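Local coordinates for kelch domain-containing protein (PDB 5C86) that probably oxidises alcohols at a copper site, as a fungal member of the AA5 galactose oxidase and glyoxal oxidase family, at residues L21-G26 / L98-G103; W182-G187 / Y453-P458; D392-A397 / F477-L482; I401-Q406 / F445-P450; M415-A420 / D428-P433. All blocks are in the same frame, centred on the assembly; numbering follows the deposited sequence. Where two conformers were deposited one is given.

Contact 1: residues L21-G26 / L98-G103; sequences LVPETG and LDFKKG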
# COMPACT_ATOMS: atom_id res chain seq x y z
N LEU A 21 -5.13 7.38 -0.09
CA LEU A 21 -5.45 8.29 1.03
C LEU A 21 -4.90 9.63 0.67
O LEU A 21 -3.75 9.78 0.31
CB LEU A 21 -4.82 7.78 2.34
CG LEU A 21 -5.17 8.63 3.54
CD1 LEU A 21 -6.56 8.38 3.94
CD2 LEU A 21 -4.29 8.24 4.69
N VAL A 22 -5.75 10.68 0.73
CA VAL A 22 -5.32 12.01 0.35
C VAL A 22 -4.54 12.67 1.55
O VAL A 22 -5.07 12.76 2.66
CB VAL A 22 -6.56 12.85 0.01
CG1 VAL A 22 -6.14 14.25 -0.35
CG2 VAL A 22 -7.38 12.18 -1.14
N PRO A 23 -3.32 13.08 1.29
CA PRO A 23 -2.62 13.77 2.40
C PRO A 23 -3.36 14.96 2.96
O PRO A 23 -4.12 15.62 2.27
CB PRO A 23 -1.33 14.20 1.76
CG PRO A 23 -1.05 13.26 0.66
CD PRO A 23 -2.45 12.94 0.15
N GLU A 24 -3.19 15.17 4.27
CA GLU A 24 -3.66 16.34 5.04
C GLU A 24 -5.11 16.25 5.35
O GLU A 24 -5.50 16.38 6.49
CB GLU A 24 -3.35 17.70 4.37
CG GLU A 24 -1.96 18.19 4.62
CD GLU A 24 -1.65 19.46 3.89
OE1 GLU A 24 -2.60 20.19 3.43
OE2 GLU A 24 -0.43 19.66 3.72
N THR A 25 -5.95 15.95 4.35
CA THR A 25 -7.40 15.77 4.67
C THR A 25 -7.71 14.40 5.17
O THR A 25 -8.61 14.17 5.96
CB THR A 25 -8.30 16.03 3.49
OG1 THR A 25 -7.93 15.13 2.44
CG2 THR A 25 -8.16 17.45 2.99
N GLY A 26 -6.94 13.43 4.67
CA GLY A 26 -7.30 12.07 4.93
C GLY A 26 -8.56 11.52 4.25
O GLY A 26 -9.06 10.51 4.62
N LEU A 98 -1.81 13.62 -9.59
CA LEU A 98 -2.72 14.40 -8.86
C LEU A 98 -1.97 15.02 -7.70
O LEU A 98 -1.51 14.28 -6.76
CB LEU A 98 -3.95 13.65 -8.38
CG LEU A 98 -4.93 14.42 -7.52
CD1 LEU A 98 -5.58 15.56 -8.30
CD2 LEU A 98 -6.05 13.56 -6.99
N ASP A 99 -1.97 16.35 -7.65
CA ASP A 99 -1.32 17.12 -6.56
C ASP A 99 -2.43 17.67 -5.69
O ASP A 99 -3.19 18.59 -6.10
CB ASP A 99 -0.42 18.20 -7.11
CG ASP A 99 0.25 19.08 -6.01
OD1 ASP A 99 0.03 18.89 -4.80
OD2 ASP A 99 1.04 19.95 -6.45
N PHE A 100 -2.58 17.12 -4.50
CA PHE A 100 -3.76 17.42 -3.67
C PHE A 100 -3.78 18.94 -3.33
O PHE A 100 -4.83 19.46 -3.03
CB PHE A 100 -3.77 16.57 -2.37
CG PHE A 100 -2.67 16.94 -1.42
CD1 PHE A 100 -1.37 16.49 -1.60
CD2 PHE A 100 -2.93 17.76 -0.35
CE1 PHE A 100 -0.34 16.89 -0.77
CE2 PHE A 100 -1.92 18.10 0.54
CZ PHE A 100 -0.61 17.69 0.32
N LYS A 101 -2.62 19.58 -3.38
CA LYS A 101 -2.52 21.01 -3.05
C LYS A 101 -3.34 21.83 -4.04
O LYS A 101 -3.85 22.90 -3.65
CB LYS A 101 -1.05 21.50 -3.02
CG LYS A 101 -0.30 21.11 -1.73
CD LYS A 101 -1.05 21.46 -0.38
CE LYS A 101 -0.13 21.41 0.87
NZ LYS A 101 -0.69 21.99 2.15
N LYS A 102 -3.47 21.33 -5.27
CA LYS A 102 -4.30 21.98 -6.29
C LYS A 102 -5.79 21.69 -6.17
O LYS A 102 -6.56 22.23 -6.96
CB LYS A 102 -3.74 21.67 -7.67
CG LYS A 102 -2.27 22.07 -7.78
CD LYS A 102 -1.72 21.91 -9.19
CE LYS A 102 -0.20 21.97 -9.26
NZ LYS A 102 0.31 23.34 -9.06
N GLY A 103 -6.20 20.86 -5.20
CA GLY A 103 -7.57 20.50 -4.95
C GLY A 103 -7.70 19.01 -5.20
O GLY A 103 -7.19 18.48 -6.18
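Val22 and Phe100 bring the two loops together with their CA atoms 6.9 Å apart, one loop turning tightly at 22-26 and the other passing through a short 3-10 turn at 100-102. Phe100 is the main side chain of the contact. Its chi1 of 68° puts CG between the backbone N and the carbonyl carbon, which turns the ring toward Pro23. Pro23 CB sits over one ring face, 3.9 Å from the ring centroid, as a CH-pi contact. Lys101 CG lies over the opposite face, near the rim. At the root of the ring, Val22 CG1 touches Phe100 CB at 3.9 Å. Residues 98-103 lie in the connection between strands 95-98 and 109-111 of a four-stranded propeller blade, and 21-26 in the one between strands 18-21 and 28-31; the contact packs one on the other. Tyr460 meets the Phe100 ring edge to face and also touches Pro23. On the solvent side, Lys101 bends at chi2, and its NZ forms a salt bridge to Glu24 OE2 at 2.8 Å, where OE2 offers its syn lone pair. Its bond to Glu24 OE1 is weak. The carboxylate stands almost upright to the Phe100 ring, with OE1 at the ring edge, 3.6 Å from Phe100 CE2. Glu24 has a second conformer, so the salt bridge is described for one position. Asp99 OD1 accepts from Lys101 N at 3.1 Å, closing an Asx turn.

Contact 2: residues W182-G187 / Y453-P458; sequences WSWKNG and YGVAIP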
# COMPACT_ATOMS: atom_id res chain seq x y z
N TRP A 182 10.09 -3.14 -2.43
CA TRP A 182 10.35 -2.42 -1.18
C TRP A 182 11.59 -1.56 -1.34
O TRP A 182 12.67 -2.13 -1.37
CB TRP A 182 10.42 -3.38 0.02
CG TRP A 182 9.11 -3.95 0.29
CD1 TRP A 182 8.63 -5.18 -0.04
CD2 TRP A 182 8.00 -3.22 0.81
NE1 TRP A 182 7.30 -5.27 0.27
CE2 TRP A 182 6.88 -4.09 0.81
CE3 TRP A 182 7.84 -1.92 1.24
CZ2 TRP A 182 5.62 -3.66 1.18
CZ3 TRP A 182 6.63 -1.49 1.63
CH2 TRP A 182 5.51 -2.37 1.58
N SER A 183 11.41 -0.26 -1.33
CA SER A 183 12.56 0.64 -1.38
C SER A 183 13.38 0.59 -0.13
O SER A 183 12.86 0.43 1.01
CB SER A 183 12.11 2.04 -1.60
OG SER A 183 11.47 2.16 -2.85
N TRP A 184 14.70 0.68 -0.32
CA TRP A 184 15.63 0.55 0.79
C TRP A 184 16.84 1.53 0.64
O TRP A 184 16.74 2.49 -0.08
CB TRP A 184 16.00 -0.93 0.98
CG TRP A 184 16.63 -1.35 2.27
CD1 TRP A 184 17.86 -2.07 2.45
CD2 TRP A 184 16.13 -1.13 3.60
NE1 TRP A 184 18.07 -2.31 3.78
CE2 TRP A 184 17.05 -1.75 4.50
CE3 TRP A 184 14.96 -0.55 4.11
CZ2 TRP A 184 16.81 -1.79 5.85
CZ3 TRP A 184 14.73 -0.60 5.51
CH2 TRP A 184 15.68 -1.18 6.33
N LYS A 185 17.92 1.24 1.33
CA LYS A 185 19.01 2.19 1.47
C LYS A 185 19.61 2.55 0.13
O LYS A 185 19.72 1.65 -0.75
CB LYS A 185 20.02 1.60 2.42
CG LYS A 185 19.50 1.40 3.84
CD LYS A 185 20.53 0.75 4.78
CE LYS A 185 19.91 0.48 6.16
NZ LYS A 185 21.04 0.20 7.14
N ASN A 186 19.98 3.81 -0.01
CA ASN A 186 20.84 4.29 -1.14
C ASN A 186 20.33 3.88 -2.51
O ASN A 186 21.07 3.34 -3.37
CB ASN A 186 22.19 3.63 -0.93
CG ASN A 186 23.31 4.31 -1.75
OD1 ASN A 186 23.16 5.40 -2.23
ND2 ASN A 186 24.37 3.60 -1.94
N GLY A 187 19.05 4.05 -2.70
CA GLY A 187 18.42 3.89 -3.98
C GLY A 187 18.16 2.47 -4.34
O GLY A 187 17.79 2.23 -5.48
N TYR A 453 17.22 7.74 4.51
CA TYR A 453 16.11 7.88 3.60
C TYR A 453 15.65 6.56 3.02
O TYR A 453 14.56 6.57 2.44
CB TYR A 453 16.39 8.86 2.46
CG TYR A 453 16.32 10.30 2.88
CD1 TYR A 453 15.15 10.98 3.07
CD2 TYR A 453 17.51 11.04 3.07
CE1 TYR A 453 15.11 12.29 3.46
CE2 TYR A 453 17.43 12.36 3.43
CZ TYR A 453 16.29 13.00 3.61
OH TYR A 453 16.19 14.31 4.05
N GLY A 454 16.41 5.48 3.17
CA GLY A 454 15.96 4.17 2.79
C GLY A 454 14.96 3.58 3.73
O GLY A 454 14.22 2.68 3.37
N VAL A 455 14.95 4.13 4.95
CA VAL A 455 14.02 3.81 6.00
C VAL A 455 12.84 4.80 5.91
O VAL A 455 11.71 4.39 5.60
CB VAL A 455 14.68 3.86 7.38
CG1 VAL A 455 13.63 3.73 8.50
CG2 VAL A 455 15.73 2.76 7.48
N ALA A 456 13.11 6.10 6.05
CA ALA A 456 12.13 7.14 5.96
C ALA A 456 12.11 7.63 4.55
O ALA A 456 12.67 8.68 4.16
CB ALA A 456 12.51 8.25 6.91
N ILE A 457 11.49 6.83 3.69
CA ILE A 457 11.27 7.24 2.29
C ILE A 457 10.57 8.61 2.29
O ILE A 457 9.63 8.82 3.01
CB ILE A 457 10.42 6.18 1.56
CG1 ILE A 457 11.08 4.79 1.49
CG2 ILE A 457 10.04 6.71 0.19
CD1 ILE A 457 12.37 4.74 0.68
N PRO A 458 11.04 9.57 1.48
CA PRO A 458 10.40 10.86 1.45
C PRO A 458 8.94 10.84 1.14
O PRO A 458 8.45 9.93 0.43
CB PRO A 458 11.13 11.63 0.34
CG PRO A 458 12.32 10.89 0.11
CD PRO A 458 12.18 9.45 0.54
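Trp184 has a chi1 of -164°, which swings its CG away from the backbone N and carries the six-membered ring toward Val455. Val455 has CG2 beside its own backbone N, a position that turns this methyl to the indole. The two side chains lie alongside each other, pointing the same way, with Trp184 CZ3 4.0 Å from Val455 CG2. Gly454 has no side chain, and its backbone packs directly on the turn, with its CA 3.9 Å from Lys185 CA. Gly454 O approaches Trp184 CE3 obliquely at 3.4 Å. Lys185 CG lies over one face of the indole, near its rim, while Lys185 NZ reaches Glu261 in a salt bridge. Trp184 NE1 donates to Gly260 O, which fixes the far edge of the ring. At the other end, Ile457 CD1 presses on Ser183 CB at 3.5 Å. Ser183 OG bonds to Thr125 O. No hydrogen bond passes directly between the two segments. Arg430 bridges them instead, with NH2 on Ser183 O and NH1 on Val455 O. The contact is a buried interdomain joint: the turn after strand 181-183 of a propeller blade packs on the loop before strand 459-466 of the galactose oxidase-like early set domain.

Contact 3: residues D392-A397 / F477-L482; sequences DTAVRA and FFKVTL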
# COMPACT_ATOMS: atom_id res chain seq x y z
N ASP A 392 6.63 20.87 13.74
CA ASP A 392 6.93 21.07 12.33
C ASP A 392 6.20 20.04 11.54
O ASP A 392 5.94 18.94 12.05
CB ASP A 392 8.41 20.88 12.02
CG ASP A 392 9.21 22.10 12.21
OD1 ASP A 392 8.92 23.16 11.55
OD2 ASP A 392 10.11 22.05 13.07
N THR A 393 5.83 20.40 10.35
CA THR A 393 5.14 19.46 9.43
C THR A 393 5.90 19.12 8.21
O THR A 393 5.40 18.35 7.38
CB THR A 393 3.77 19.94 8.97
OG1 THR A 393 3.95 21.18 8.28
CG2 THR A 393 2.86 20.04 10.09
N ALA A 394 7.11 19.56 8.08
CA ALA A 394 7.96 19.14 6.97
C ALA A 394 9.35 19.11 7.57
O ALA A 394 9.84 20.15 8.06
CB ALA A 394 7.89 20.11 5.81
N VAL A 395 9.98 17.95 7.58
CA VAL A 395 11.28 17.83 8.18
C VAL A 395 12.13 16.92 7.37
O VAL A 395 11.64 16.05 6.66
CB VAL A 395 11.27 17.38 9.61
CG1 VAL A 395 10.41 18.33 10.48
CG2 VAL A 395 10.70 16.00 9.72
N ARG A 396 13.44 17.08 7.48
CA ARG A 396 14.36 16.23 6.78
C ARG A 396 14.56 14.94 7.59
O ARG A 396 14.22 14.86 8.80
CB ARG A 396 15.76 16.94 6.69
CG ARG A 396 15.72 18.03 5.67
CD ARG A 396 16.93 18.95 5.68
NE ARG A 396 16.92 19.73 4.42
CZ ARG A 396 17.73 20.74 4.13
NH1 ARG A 396 17.61 21.35 2.96
NH2 ARG A 396 18.65 21.15 4.99
N ALA A 397 15.23 13.95 7.01
CA ALA A 397 15.69 12.77 7.75
C ALA A 397 16.58 13.19 8.89
O ALA A 397 17.39 14.13 8.79
CB ALA A 397 16.40 11.80 6.81
N PHE A 477 -0.77 14.71 9.96
CA PHE A 477 0.07 14.51 8.77
C PHE A 477 1.32 15.33 8.82
O PHE A 477 1.33 16.48 9.27
CB PHE A 477 -0.72 14.87 7.50
CG PHE A 477 -1.79 13.93 7.17
CD1 PHE A 477 -1.52 12.84 6.38
CD2 PHE A 477 -3.10 14.07 7.65
CE1 PHE A 477 -2.51 11.95 6.07
CE2 PHE A 477 -4.11 13.18 7.29
CZ PHE A 477 -3.81 12.09 6.48
N PHE A 478 2.40 14.80 8.28
CA PHE A 478 3.59 15.55 8.10
C PHE A 478 4.38 14.94 6.94
O PHE A 478 4.10 13.81 6.55
CB PHE A 478 4.50 15.65 9.35
CG PHE A 478 5.22 14.36 9.71
CD1 PHE A 478 4.51 13.32 10.32
CD2 PHE A 478 6.55 14.16 9.40
CE1 PHE A 478 5.16 12.14 10.67
CE2 PHE A 478 7.18 12.97 9.72
CZ PHE A 478 6.51 12.00 10.37
N LYS A 479 5.40 15.64 6.43
CA LYS A 479 6.25 15.09 5.37
C LYS A 479 7.71 15.06 5.68
O LYS A 479 8.21 15.97 6.37
CB LYS A 479 5.96 15.71 4.00
CG LYS A 479 6.23 17.15 3.85
CD LYS A 479 6.05 17.60 2.36
CE LYS A 479 6.49 19.04 2.19
NZ LYS A 479 6.38 19.45 0.75
N VAL A 480 8.35 14.05 5.16
CA VAL A 480 9.76 13.89 5.21
C VAL A 480 10.28 14.41 3.90
O VAL A 480 9.87 13.90 2.82
CB VAL A 480 10.16 12.43 5.44
CG1 VAL A 480 11.61 12.22 5.29
CG2 VAL A 480 9.67 11.93 6.79
N THR A 481 11.14 15.44 4.00
CA THR A 481 11.65 16.12 2.81
C THR A 481 13.08 15.71 2.54
O THR A 481 13.81 15.38 3.42
CB THR A 481 11.66 17.66 2.98
OG1 THR A 481 12.46 17.99 4.12
CG2 THR A 481 10.31 18.20 3.19
N LEU A 482 13.46 15.82 1.25
CA LEU A 482 14.84 15.59 0.85
C LEU A 482 15.70 16.83 1.13
O LEU A 482 15.19 17.89 1.30
CB LEU A 482 14.91 15.32 -0.63
CG LEU A 482 14.41 13.92 -0.93
CD1 LEU A 482 13.89 13.84 -2.36
CD2 LEU A 482 15.46 12.85 -0.67
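Val395 O is held by two groups of Thr481: the backbone N at 2.8 Å and, weakly, the side-chain OG1 at 3.3 Å. Thr481 has OG1 between its backbone N and carbonyl carbon (chi1 58°), which brings the hydroxyl round to the same oxygen. Two more backbone bonds continue the parallel pairing of the strands. Lys479 N donates to Thr393 O at 2.9 Å, and Val395 N donates to Lys479 O at 2.9 Å. The carbonyls also receive CA-H contacts, such as Val480 CA on Val395 O at 3.2 Å. On one face of the sheet, Ala394 CB fits between Lys479 CG at 3.9 Å and Thr481 CG2 at 4.0 Å. The Lys479 chain runs on extended, and its NZ forms a salt bridge to Asp81. Arg396 CG lies 3.6 Å from Thr481 OG1 on this face. Val395 and Val480 turn to the buried face, where Val395 packs on Val449. Near the C-terminal end of the pairing, Tyr453 OH bonds to both Thr481 O and Ala397 N. The strands are thus joined mainly through backbone bonds, with aliphatic packing inside and polar chains on the more exposed face.

Contact 4: residues I401-Q406 / F445-P450; sequences ITITMQ and FTVNVP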
# COMPACT_ATOMS: atom_id res chain seq x y z
N ILE A 401 10.88 16.22 15.85
CA ILE A 401 9.51 16.69 15.87
C ILE A 401 9.06 16.60 17.33
O ILE A 401 9.14 15.52 17.95
CB ILE A 401 8.59 15.82 15.07
CG1 ILE A 401 8.98 15.84 13.60
CG2 ILE A 401 7.14 16.34 15.12
CD1 ILE A 401 8.13 14.83 12.80
N THR A 402 8.59 17.70 17.89
CA THR A 402 7.97 17.67 19.17
C THR A 402 6.44 17.56 18.99
O THR A 402 5.85 18.39 18.27
CB THR A 402 8.32 18.92 20.02
OG1 THR A 402 9.75 18.93 20.23
CG2 THR A 402 7.66 18.86 21.38
N ILE A 403 5.85 16.58 19.65
CA ILE A 403 4.45 16.22 19.57
C ILE A 403 3.86 16.65 20.90
O ILE A 403 4.31 16.14 21.92
CB ILE A 403 4.29 14.73 19.38
CG1 ILE A 403 5.04 14.23 18.14
CG2 ILE A 403 2.77 14.38 19.33
CD1 ILE A 403 5.61 12.86 18.25
N THR A 404 2.86 17.50 20.89
CA THR A 404 2.23 17.87 22.21
C THR A 404 0.84 17.22 22.26
O THR A 404 0.04 17.45 21.38
CB THR A 404 2.09 19.36 22.29
OG1 THR A 404 3.39 19.96 22.16
CG2 THR A 404 1.49 19.76 23.62
N MET A 405 0.65 16.39 23.25
CA MET A 405 -0.58 15.65 23.52
C MET A 405 -1.49 16.49 24.36
O MET A 405 -1.04 17.23 25.25
CB MET A 405 -0.30 14.32 24.19
CG MET A 405 0.71 13.44 23.44
SD MET A 405 0.21 13.13 21.72
CE MET A 405 -1.31 12.23 22.04
N GLN A 406 -2.77 16.30 24.15
CA GLN A 406 -3.81 17.01 24.94
C GLN A 406 -3.77 16.66 26.41
O GLN A 406 -3.89 17.58 27.26
CB GLN A 406 -5.16 16.69 24.32
CG GLN A 406 -6.33 17.41 25.03
CD GLN A 406 -7.60 16.99 24.34
OE1 GLN A 406 -7.87 17.47 23.29
NE2 GLN A 406 -8.25 15.96 24.82
N PHE A 445 6.42 15.35 23.79
CA PHE A 445 7.34 14.27 23.51
C PHE A 445 8.09 14.61 22.28
O PHE A 445 7.49 15.00 21.27
CB PHE A 445 6.65 12.97 23.34
CG PHE A 445 6.00 12.48 24.56
CD1 PHE A 445 4.78 13.00 24.93
CD2 PHE A 445 6.61 11.51 25.35
CE1 PHE A 445 4.19 12.58 26.11
CE2 PHE A 445 6.01 11.09 26.52
CZ PHE A 445 4.82 11.69 26.89
N THR A 446 9.40 14.38 22.26
CA THR A 446 10.13 14.68 21.07
C THR A 446 10.67 13.38 20.48
O THR A 446 11.21 12.55 21.19
CB THR A 446 11.29 15.67 21.34
OG1 THR A 446 10.71 16.91 21.84
CG2 THR A 446 12.12 15.92 20.08
N VAL A 447 10.48 13.22 19.20
CA VAL A 447 10.96 12.09 18.41
C VAL A 447 11.94 12.60 17.38
O VAL A 447 11.98 13.81 17.08
CB VAL A 447 9.78 11.37 17.66
CG1 VAL A 447 8.82 10.78 18.65
CG2 VAL A 447 9.06 12.27 16.63
N ASN A 448 12.68 11.68 16.77
CA ASN A 448 13.44 12.09 15.60
C ASN A 448 13.05 11.17 14.45
O ASN A 448 12.99 9.94 14.57
CB ASN A 448 14.95 11.91 15.80
CG ASN A 448 15.58 12.84 16.77
OD1 ASN A 448 14.99 13.83 17.29
ND2 ASN A 448 16.86 12.58 16.99
N VAL A 449 12.95 11.76 13.27
CA VAL A 449 12.77 10.98 12.05
C VAL A 449 14.04 10.16 11.78
O VAL A 449 15.09 10.75 11.98
CB VAL A 449 12.49 11.88 10.89
CG1 VAL A 449 12.44 11.10 9.59
CG2 VAL A 449 11.17 12.59 11.11
N PRO A 450 13.96 8.91 11.34
CA PRO A 450 15.14 8.17 11.02
C PRO A 450 16.09 8.97 10.08
O PRO A 450 15.68 9.68 9.20
CB PRO A 450 14.61 6.96 10.28
CG PRO A 450 13.26 6.72 10.96
CD PRO A 450 12.75 8.07 11.23
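Ile401 and Val447 face each other as a hydrogen-bonded pair of antiparallel strands in the early set domain, which has an immunoglobulin-like sandwich fold. Ile403 and Phe445 form the next such pair. The backbone bonds are short and straight, as in Ile403 N to Phe445 O at 2.8 Å and 176°. The side chains of these four residues form the buried face. Ile403 extends across to Val447 and sets its CD1 against both methyls of that residue, 3.8 Å from CG1 and 3.9 Å from CG2. Its chi2 of 146° lies off a staggered value, which suggests that the tip turns to fit this fork. Val447 CG2 is also wedged against Ile401 CB at 3.9 Å. Ile401 CD1 touches Val449 CG2 at 4.1 Å, just past the end of strand 444-448, and so carries the apolar strip onto the loop. At the other end, Met405 curls back, and its CG comes loosely to 4.4 Å from Phe445 CD1. Leu463 touches Ile401 and Ile403, Leu434 packs on Val447, and the ring of Phe413 meets that of Phe445. The opposite face of the pair is polar. Thr402 and Thr446 form the non-hydrogen-bonded pair between the two hydrogen-bonded pairs. Both have OG1 anti to the carbonyl carbon, and the two OG1 atoms meet in a hydrogen bond of 2.8 Å.

Contact 5: residues M415-A420 / D428-P433; sequences MIRVSA and DQRRIP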
# COMPACT_ATOMS: atom_id res chain seq x y z
N MET A 415 5.14 6.46 12.85
CA MET A 415 4.85 7.21 11.62
C MET A 415 4.54 6.17 10.53
O MET A 415 5.31 5.25 10.35
CB MET A 415 5.94 8.20 11.21
CG MET A 415 7.32 7.63 11.03
SD MET A 415 8.65 8.87 10.94
CE MET A 415 8.62 9.37 9.21
N ILE A 416 3.42 6.31 9.89
CA ILE A 416 3.02 5.35 8.83
C ILE A 416 2.90 6.08 7.54
O ILE A 416 2.20 7.10 7.47
CB ILE A 416 1.72 4.62 9.19
CG1 ILE A 416 1.92 3.72 10.43
CG2 ILE A 416 1.27 3.72 8.03
CD1 ILE A 416 0.81 2.78 10.73
N ARG A 417 3.60 5.62 6.53
CA ARG A 417 3.61 6.35 5.30
C ARG A 417 2.27 6.32 4.56
O ARG A 417 1.63 5.23 4.45
CB ARG A 417 4.70 5.82 4.41
CG ARG A 417 5.14 6.78 3.29
CD ARG A 417 6.50 6.40 2.67
NE ARG A 417 6.86 7.23 1.54
CZ ARG A 417 6.24 7.18 0.36
NH1 ARG A 417 5.40 6.26 0.09
NH2 ARG A 417 6.54 8.05 -0.58
N VAL A 418 1.81 7.48 4.09
CA VAL A 418 0.53 7.56 3.38
C VAL A 418 0.63 6.80 2.08
O VAL A 418 1.64 6.83 1.37
CB VAL A 418 0.18 9.05 3.15
CG1 VAL A 418 -1.00 9.27 2.26
CG2 VAL A 418 0.04 9.80 4.48
N SER A 419 -0.45 6.10 1.74
CA SER A 419 -0.35 5.11 0.67
C SER A 419 -1.60 5.00 -0.20
O SER A 419 -2.52 5.77 -0.07
CB SER A 419 0.10 3.72 1.23
OG SER A 419 -0.94 3.18 2.00
N ALA A 420 -1.49 4.06 -1.13
CA ALA A 420 -2.46 3.84 -2.19
C ALA A 420 -2.30 2.40 -2.59
O ALA A 420 -1.24 1.81 -2.48
CB ALA A 420 -2.20 4.73 -3.38
N ASP A 428 3.80 1.88 -1.09
CA ASP A 428 3.92 3.12 -0.37
C ASP A 428 3.81 2.98 1.15
O ASP A 428 4.25 3.86 1.88
CB ASP A 428 2.87 4.11 -0.83
CG ASP A 428 3.17 4.76 -2.16
OD1 ASP A 428 4.21 5.46 -2.36
OD2 ASP A 428 2.34 4.51 -3.07
N GLN A 429 3.10 1.93 1.62
CA GLN A 429 2.90 1.82 3.04
C GLN A 429 4.15 1.21 3.74
O GLN A 429 4.59 0.19 3.37
CB GLN A 429 1.64 1.02 3.42
CG GLN A 429 1.69 -0.39 3.12
CD GLN A 429 0.47 -1.21 3.73
OE1 GLN A 429 -0.17 -0.91 4.77
NE2 GLN A 429 0.21 -2.25 3.07
N ARG A 430 4.55 1.86 4.79
CA ARG A 430 5.50 1.33 5.73
C ARG A 430 5.32 1.99 7.04
O ARG A 430 4.86 3.13 7.14
CB ARG A 430 6.94 1.54 5.21
CG ARG A 430 7.35 2.98 4.99
CD ARG A 430 8.82 3.13 4.62
NE ARG A 430 9.08 2.43 3.36
CZ ARG A 430 10.27 1.91 2.97
NH1 ARG A 430 11.41 2.11 3.70
NH2 ARG A 430 10.31 1.26 1.83
N ARG A 431 5.71 1.31 8.08
CA ARG A 431 5.65 1.83 9.44
C ARG A 431 7.06 1.95 10.06
O ARG A 431 7.87 1.04 9.94
CB ARG A 431 4.89 0.89 10.34
CG ARG A 431 4.97 1.19 11.82
CD ARG A 431 4.02 0.29 12.62
NE ARG A 431 4.24 0.36 14.09
CZ ARG A 431 5.21 -0.25 14.74
NH1 ARG A 431 6.06 -1.06 14.11
NH2 ARG A 431 5.29 -0.12 16.03
N ILE A 432 7.28 3.07 10.71
CA ILE A 432 8.45 3.40 11.49
C ILE A 432 8.01 3.63 12.93
O ILE A 432 7.33 4.60 13.22
CB ILE A 432 9.11 4.64 10.90
CG1 ILE A 432 9.68 4.26 9.50
CG2 ILE A 432 10.17 5.26 11.87
CD1 ILE A 432 10.01 5.51 8.69
N PRO A 433 8.41 2.78 13.86
CA PRO A 433 8.16 3.10 15.28
C PRO A 433 9.07 4.20 15.71
O PRO A 433 10.16 4.38 15.15
CB PRO A 433 8.52 1.82 16.02
CG PRO A 433 9.48 1.15 15.15
CD PRO A 433 9.21 1.57 13.72
O HOH W 1 0.92 2.55 -3.86
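Arg417 and Asp428 meet with the guanidinium and carboxylate planes only 18° apart. Arg417 NH1 forms a salt bridge to Asp428 OD1 at 2.8 Å, on the anti lone pair. The same nitrogen donates to Asp428 O at 3.2 Å, in the carbonyl plane and on a lone pair. Arg417 has its CG anti to the backbone N (chi1 -160°) and is extended as far as NE, so its chain runs past Asp428 O before the head turns onto the carboxylate. Both residues are buried, but their polar ends have further partners. Arg417 NH2 bonds to Pro458 O and Leu78 O, and Asp428 OD1 also accepts from Leu78 N. Beside this pair, Arg430 CG packs on Arg417 CB at 3.9 Å. Farther along the paired strands, Met415 and Ile432 lie side by side and point the same way. Met415 CG is pressed tightly on Ile432 CB at 3.5 Å. Met415 N donates a hydrogen bond to Ile432 O at 2.9 Å, with Ile432 N returning one to Met415 O. On the other face, Ile416 CG1 leans on Arg431 CB at 4.1 Å. The strands form a beta hairpin whose connecting loop carries His423, a copper ligand when the metal is bound; this apo chain has none. In galactose oxidase, too, a hairpin of the C-terminal domain enters the propeller centre and supplies a copper histidine.

In the fold
Contacts 2, 4 and 5 are buried, while contacts 1 and 3 are only partly buried. Contact 5 lies nearest the centre of the chain, its own centre about 8 Å away, and contact 4 lies farthest, about 25 Å. Contacts 3, 4 and 5 pair strands of the early set domain. Contacts 1 and 2 are loop packing without backbone bonds across. Contact 2 meets contact 5 through Arg430 and Arg417, and contact 3 through Tyr453. Met415 of contact 5 touches Phe478 and Val480 of contact 3, and Val449 of contact 4. Phe477 of contact 3 packs on the 21-26 loop of contact 1. Charged pairs differ with depth: contact 1 has one at the surface, contact 5 one in the interior.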